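Local coordinates for methyl-accepting chemotaxis protein, putative (Geobacter sulfurreducens, PDB 3OOV) that probably relays chemotactic signals, with a GAF domain that may sense a still unidentified stimulus, at residues 12-15 / 19-22; 52-55 / 61-64; 120-125 / 159-164. One frame throughout, in Å; residues are numbered along the deposited sequence.

Interaction 1: 12-15 / 19-22; sequences QKSI and EVLR
The hydroxyl oxygen of Ser-14 takes part in two hydrogen bonds at the link between helix 7-13 and helix 17-31 of this GAF-domain protein: it donates to the carboxylate of Glu-19 and accepts the backbone N-H of Asp-16, the latter bond closing an ST turn. The bond across the contact is short, with Ser-14 OG 2.7 Å from Glu-19 OE2, and it enters on the anti lone pair of that oxygen, the one facing away from OE1. Glu-19 can deliver OE2 because its chain runs out fully extended, CG lying opposite the backbone N (chi1 -176°). A bridging water donates to the same oxygen, Glu-19 OE2, at 3.2 Å. The water in turn accepts from Ile-15 N (3.0 Å). OE2 thus receives two hydrogen bonds, one from the hydroxyl and one from the water, and the water carries the tie on to the residue after Ser-14. The carboxylate belongs to the first turn of helix 17-31, where the positive end of the helix dipole would probably favour its charged form, and the backbone N of Glu-19 is itself held by Asp-16 OD2. With an alanine in place of Glu-19, Ser-14 OG would probably lose this acceptor and the bridging water its tie to the helix. Van der Waals contact with Val-20, a residue buried against helix 143-167 through Ala-159 and Ile-163, adds to the polar bonds. Its CG2 methyl, placed beside the backbone N, reaches Ser-14 OG at 3.7 Å and Ser-14 CB at 3.8 Å.

Interaction 2: 52-55 / 61-64; sequences VAAV and NPAG
Pro-62 lays the CG corner of its ring against the backbone of strand 48-55, and this one atom makes each of the closest approaches. Pro-62 CG lies 3.9 Å from Val-52 O and 4.0 Å from Ala-54 N, while its side-chain neighbour is Ala-54 CB at 4.1 Å. The contact is purely van der Waals, with no hydrogen bond joining the two segments. A bound glycerol, probably from the crystallisation liquor, lies beside the ring and is hydrogen-bonded to Ala-54 N. Such molecules often mark pockets, and GAF domains commonly bind small ligands, so the spot may correspond to one, though no natural ligand is established here. Behind the proline, Asn-61 shapes the loop through an Asx turn: Ala-63 N donates to Asn-61 OD1 over 3.2 Å, with the donor lying well above the carbonyl plane. On the strand side, Val-52 and Ala-53 together face Ile-39 in a classic beta bulge; both point away from the loop, whereas Ala-54 points toward it. Val-52 and Val-55 pack on helix 17-31, while the proline, in the loop leading to strand 66-68, meets the strand at Ala-54, which also touches Asn-38 of strand 36-42.

Interaction 3: 120-125 / 159-164; sequences IVVKGE and AIVRIN
Val-122 and Val-161 meet through methyl branches, and no flat side-chain group takes part in the contact between 120-125 and 159-164. One methyl of the helix, Val-161 CG2, rests against both methyls of the strand residue, 3.7 Å from Val-122 CG2 and 3.8 Å from Val-122 CG1. The two side chains approach at a slant to one another. Val-161 presents CG2 because its other methyl, CG1, stands opposite the backbone N (chi1 167°), and that CG1 is met instead by Lys-123, whose NZ comes within 4.0 Å. The lysine reaches it by a chain bent at chi2 and chi3. It stands in the type I' turn of a tight beta hairpin, where Val-122 and Glu-125 exchange backbone hydrogen bonds in both directions, Val-122 N to Glu-125 O and Glu-125 N to Val-122 O. Deeper in, Ile-120 CG2 and Ile-160 CD1 come to 4.4 Å, a looser approach that carries the contact into the hydrophobic core, where Ile-127 and Met-41 touch both isoleucines. Val-121 O accepts a hydrogen bond from Ser-157 OG, one helical turn before Val-161, a polar tie of the helix to the strand. In this way helix 143-167 of the GAF fold packs across the sheet over strands 115-122 and 125-133. The chemistry, methyl against methyl with a lysine at the margin, implies that burial and shape rather than directional bonds set the fit between the two segments.

How the interactions relate
Along the chain the three interactions follow in series, none nested in or crossing another. Interaction 1 closes the short link between helices 7-13 and 17-31; interaction 2 closes the loop between strands 48-55 and 66-68; interaction 3 spans the longest separation, joining the hairpin end of strand 115-122 to helix 143-167. Interaction 1 touches both others: Leu-21 CD1 packs on Val-52 CG1 at 3.9 Å, and Ser-14 O probably accepts a hydrogen bond from Arg-162 NH1. Interactions 2 and 3 remain about 8 Å apart at their nearest atoms, yet both engage the same antiparallel sheet, on which helices 17-31 and 143-167 pack, while interaction 1 adds helix 7-13 to them.

Interaction 1: 12-15 / 19-22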
# COMPACT_ATOMS: atom_id res chain seq x y z
N GLN A 12 -6.34 -15.44 21.95
CA GLN A 12 -5.99 -16.83 22.10
C GLN A 12 -7.10 -17.66 22.76
O GLN A 12 -7.44 -18.74 22.29
CB GLN A 12 -4.71 -16.85 22.93
CG GLN A 12 -3.66 -17.92 22.60
CD GLN A 12 -3.06 -17.86 21.18
OE1 GLN A 12 -1.88 -17.52 21.02
NE2 GLN A 12 -3.86 -18.24 20.16
N LYS A 13 -7.71 -17.10 23.80
CA LYS A 13 -8.74 -17.80 24.60
C LYS A 13 -10.12 -17.81 23.98
O LYS A 13 -11.00 -18.55 24.40
CB LYS A 13 -8.82 -17.12 25.97
CG LYS A 13 -8.06 -17.79 27.09
CD LYS A 13 -9.02 -18.87 27.74
CE LYS A 13 -8.86 -18.94 29.26
NZ LYS A 13 -9.26 -17.66 29.97
N SER A 14 -10.35 -16.99 22.96
CA SER A 14 -11.68 -16.88 22.37
C SER A 14 -11.87 -17.82 21.18
O SER A 14 -10.92 -18.10 20.46
CB SER A 14 -11.94 -15.44 21.90
OG SER A 14 -13.15 -15.39 21.17
N ILE A 15 -13.10 -18.27 20.98
CA ILE A 15 -13.48 -19.06 19.82
C ILE A 15 -14.72 -18.39 19.13
O ILE A 15 -15.50 -19.04 18.44
CB ILE A 15 -13.66 -20.62 20.17
CG1 ILE A 15 -14.71 -20.84 21.26
CG2 ILE A 15 -12.30 -21.29 20.56
CD1 ILE A 15 -15.36 -22.24 21.21
N GLU A 19 -15.79 -11.52 18.75
CA GLU A 19 -15.14 -11.18 20.01
C GLU A 19 -13.64 -10.89 19.80
O GLU A 19 -13.09 -9.98 20.41
CB GLU A 19 -15.37 -12.30 21.02
CG GLU A 19 -14.86 -12.08 22.41
CD GLU A 19 -15.25 -13.26 23.32
OE1 GLU A 19 -16.11 -13.02 24.21
OE2 GLU A 19 -14.75 -14.41 23.10
N VAL A 20 -13.00 -11.68 18.95
CA VAL A 20 -11.60 -11.51 18.68
C VAL A 20 -11.37 -10.17 17.97
O VAL A 20 -10.35 -9.52 18.18
CB VAL A 20 -11.11 -12.61 17.77
CG1 VAL A 20 -9.78 -12.24 17.07
CG2 VAL A 20 -10.98 -13.95 18.57
N LEU A 21 -12.31 -9.79 17.11
CA LEU A 21 -12.25 -8.54 16.39
C LEU A 21 -12.46 -7.39 17.39
O LEU A 21 -11.66 -6.46 17.41
CB LEU A 21 -13.30 -8.54 15.28
CG LEU A 21 -12.94 -9.60 14.22
CD1 LEU A 21 -13.99 -9.64 13.14
CD2 LEU A 21 -11.55 -9.36 13.57
N ARG A 22 -13.45 -7.53 18.27
CA ARG A 22 -13.65 -6.51 19.27
C ARG A 22 -12.39 -6.27 20.15
O ARG A 22 -11.96 -5.12 20.34
CB ARG A 22 -14.94 -6.72 20.07
CG ARG A 22 -16.22 -6.43 19.27
CD ARG A 22 -17.49 -6.45 20.14
NE ARG A 22 -17.57 -7.68 20.93
CZ ARG A 22 -18.26 -8.78 20.59
NH1 ARG A 22 -19.00 -8.85 19.48
NH2 ARG A 22 -18.22 -9.84 21.40
O HOH W 1 -15.19 -17.60 23.03

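Interaction 2: 52-55 / 61-64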
# COMPACT_ATOMS: atom_id res chain seq x y z
N VAL A 52 -18.49 -4.86 12.40
CA VAL A 52 -18.36 -5.76 13.56
C VAL A 52 -17.86 -5.08 14.84
O VAL A 52 -18.39 -5.33 15.96
CB VAL A 52 -17.45 -6.98 13.19
CG1 VAL A 52 -17.16 -7.86 14.45
CG2 VAL A 52 -18.12 -7.82 12.11
N ALA A 53 -16.86 -4.21 14.70
CA ALA A 53 -16.29 -3.46 15.81
C ALA A 53 -16.06 -2.02 15.42
O ALA A 53 -15.69 -1.71 14.29
CB ALA A 53 -15.01 -4.11 16.34
N ALA A 54 -16.36 -1.13 16.37
CA ALA A 54 -16.15 0.32 16.25
C ALA A 54 -15.77 0.74 17.63
O ALA A 54 -16.54 0.63 18.57
CB ALA A 54 -17.38 1.02 15.82
N VAL A 55 -14.53 1.09 17.80
CA VAL A 55 -14.11 1.64 19.06
C VAL A 55 -13.78 3.13 18.78
O VAL A 55 -13.32 3.51 17.66
CB VAL A 55 -12.98 0.75 19.63
CG1 VAL A 55 -12.44 1.29 20.85
CG2 VAL A 55 -13.56 -0.63 19.99
N ASN A 61 -23.40 1.80 17.93
CA ASN A 61 -23.27 0.38 18.03
C ASN A 61 -23.34 -0.04 16.57
O ASN A 61 -24.35 0.29 15.90
CB ASN A 61 -24.48 -0.20 18.77
CG ASN A 61 -24.32 -1.68 19.07
OD1 ASN A 61 -23.48 -2.39 18.47
ND2 ASN A 61 -25.12 -2.17 20.01
N PRO A 62 -22.27 -0.69 16.08
CA PRO A 62 -22.17 -1.15 14.70
C PRO A 62 -23.07 -2.38 14.36
O PRO A 62 -23.32 -2.62 13.20
CB PRO A 62 -20.69 -1.50 14.57
CG PRO A 62 -20.28 -1.92 15.96
CD PRO A 62 -21.01 -0.95 16.81
N ALA A 63 -23.61 -3.09 15.35
CA ALA A 63 -24.52 -4.26 15.12
C ALA A 63 -25.66 -3.98 14.14
O ALA A 63 -26.45 -3.06 14.33
CB ALA A 63 -25.12 -4.81 16.48
N GLY A 64 -25.73 -4.80 13.09
CA GLY A 64 -26.78 -4.66 12.11
C GLY A 64 -26.39 -3.76 10.95
O GLY A 64 -27.14 -3.66 9.94

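Interaction 3: 120-125 / 159-164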
# COMPACT_ATOMS: atom_id res chain seq x y z
N ILE A 120 -7.80 -7.51 5.95
CA ILE A 120 -7.55 -8.70 6.76
C ILE A 120 -7.49 -9.85 5.75
O ILE A 120 -8.43 -10.06 5.00
CB ILE A 120 -8.70 -8.93 7.76
CG1 ILE A 120 -8.79 -7.70 8.73
CG2 ILE A 120 -8.48 -10.32 8.51
CD1 ILE A 120 -10.16 -7.54 9.41
N VAL A 121 -6.38 -10.55 5.67
CA VAL A 121 -6.17 -11.43 4.53
C VAL A 121 -5.99 -12.81 5.06
O VAL A 121 -5.17 -13.06 5.97
CB VAL A 121 -4.94 -11.02 3.63
CG1 VAL A 121 -4.70 -12.05 2.50
CG2 VAL A 121 -5.13 -9.60 3.02
N VAL A 122 -6.80 -13.73 4.53
CA VAL A 122 -6.66 -15.16 4.84
C VAL A 122 -6.37 -15.92 3.54
O VAL A 122 -7.09 -15.78 2.56
CB VAL A 122 -7.89 -15.67 5.64
CG1 VAL A 122 -8.11 -17.19 5.43
CG2 VAL A 122 -7.73 -15.32 7.11
N LYS A 123 -5.23 -16.62 3.51
CA LYS A 123 -4.79 -17.42 2.36
C LYS A 123 -4.92 -16.71 1.01
O LYS A 123 -5.52 -17.23 0.06
CB LYS A 123 -5.48 -18.81 2.34
CG LYS A 123 -4.64 -19.93 3.06
CD LYS A 123 -5.07 -20.26 4.51
CE LYS A 123 -6.00 -21.52 4.57
NZ LYS A 123 -6.70 -21.78 5.92
N GLY A 124 -4.37 -15.50 0.93
CA GLY A 124 -4.46 -14.74 -0.30
C GLY A 124 -5.81 -14.13 -0.65
O GLY A 124 -5.96 -13.55 -1.74
N GLU A 125 -6.81 -14.20 0.25
CA GLU A 125 -8.06 -13.46 -0.00
C GLU A 125 -8.42 -12.51 1.16
O GLU A 125 -8.24 -12.88 2.34
CB GLU A 125 -9.25 -14.41 -0.32
CG GLU A 125 -8.83 -15.84 -0.70
CD GLU A 125 -9.51 -16.39 -1.96
OE1 GLU A 125 -9.11 -15.95 -3.08
OE2 GLU A 125 -10.42 -17.26 -1.84
N ALA A 159 -6.24 -15.82 13.98
CA ALA A 159 -7.25 -16.31 14.87
C ALA A 159 -8.55 -16.71 14.13
O ALA A 159 -9.27 -17.63 14.56
CB ALA A 159 -7.55 -15.29 15.92
N ILE A 160 -8.89 -16.01 13.04
CA ILE A 160 -10.04 -16.42 12.25
C ILE A 160 -9.78 -17.85 11.69
O ILE A 160 -10.65 -18.68 11.73
CB ILE A 160 -10.33 -15.41 11.17
CG1 ILE A 160 -10.87 -14.15 11.88
CG2 ILE A 160 -11.35 -16.01 10.08
CD1 ILE A 160 -11.03 -12.97 11.00
N VAL A 161 -8.57 -18.07 11.19
CA VAL A 161 -8.15 -19.36 10.66
C VAL A 161 -8.24 -20.46 11.75
O VAL A 161 -8.88 -21.50 11.50
CB VAL A 161 -6.76 -19.30 10.01
CG1 VAL A 161 -6.17 -20.71 9.74
CG2 VAL A 161 -6.85 -18.55 8.70
N ARG A 162 -7.63 -20.22 12.92
CA ARG A 162 -7.75 -21.12 14.06
C ARG A 162 -9.21 -21.41 14.38
O ARG A 162 -9.60 -22.56 14.53
CB ARG A 162 -7.05 -20.62 15.34
CG ARG A 162 -7.41 -21.41 16.64
CD ARG A 162 -6.64 -20.96 17.98
NE ARG A 162 -6.91 -19.56 18.39
CZ ARG A 162 -8.07 -19.12 18.87
NH1 ARG A 162 -9.06 -19.98 19.08
NH2 ARG A 162 -8.24 -17.81 19.13
N ILE A 163 -10.03 -20.38 14.49
CA ILE A 163 -11.39 -20.62 14.89
C ILE A 163 -12.12 -21.43 13.78
O ILE A 163 -12.87 -22.38 14.08
CB ILE A 163 -12.10 -19.33 15.24
CG1 ILE A 163 -11.51 -18.68 16.52
CG2 ILE A 163 -13.61 -19.54 15.35
CD1 ILE A 163 -12.01 -17.20 16.75
N ASN A 164 -11.87 -21.09 12.52
CA ASN A 164 -12.57 -21.78 11.44
C ASN A 164 -12.18 -23.27 11.35
O ASN A 164 -13.05 -24.12 11.18
CB ASN A 164 -12.40 -21.05 10.07
CG ASN A 164 -13.22 -19.73 9.98
OD1 ASN A 164 -14.25 -19.56 10.64
ND2 ASN A 164 -12.79 -18.83 9.09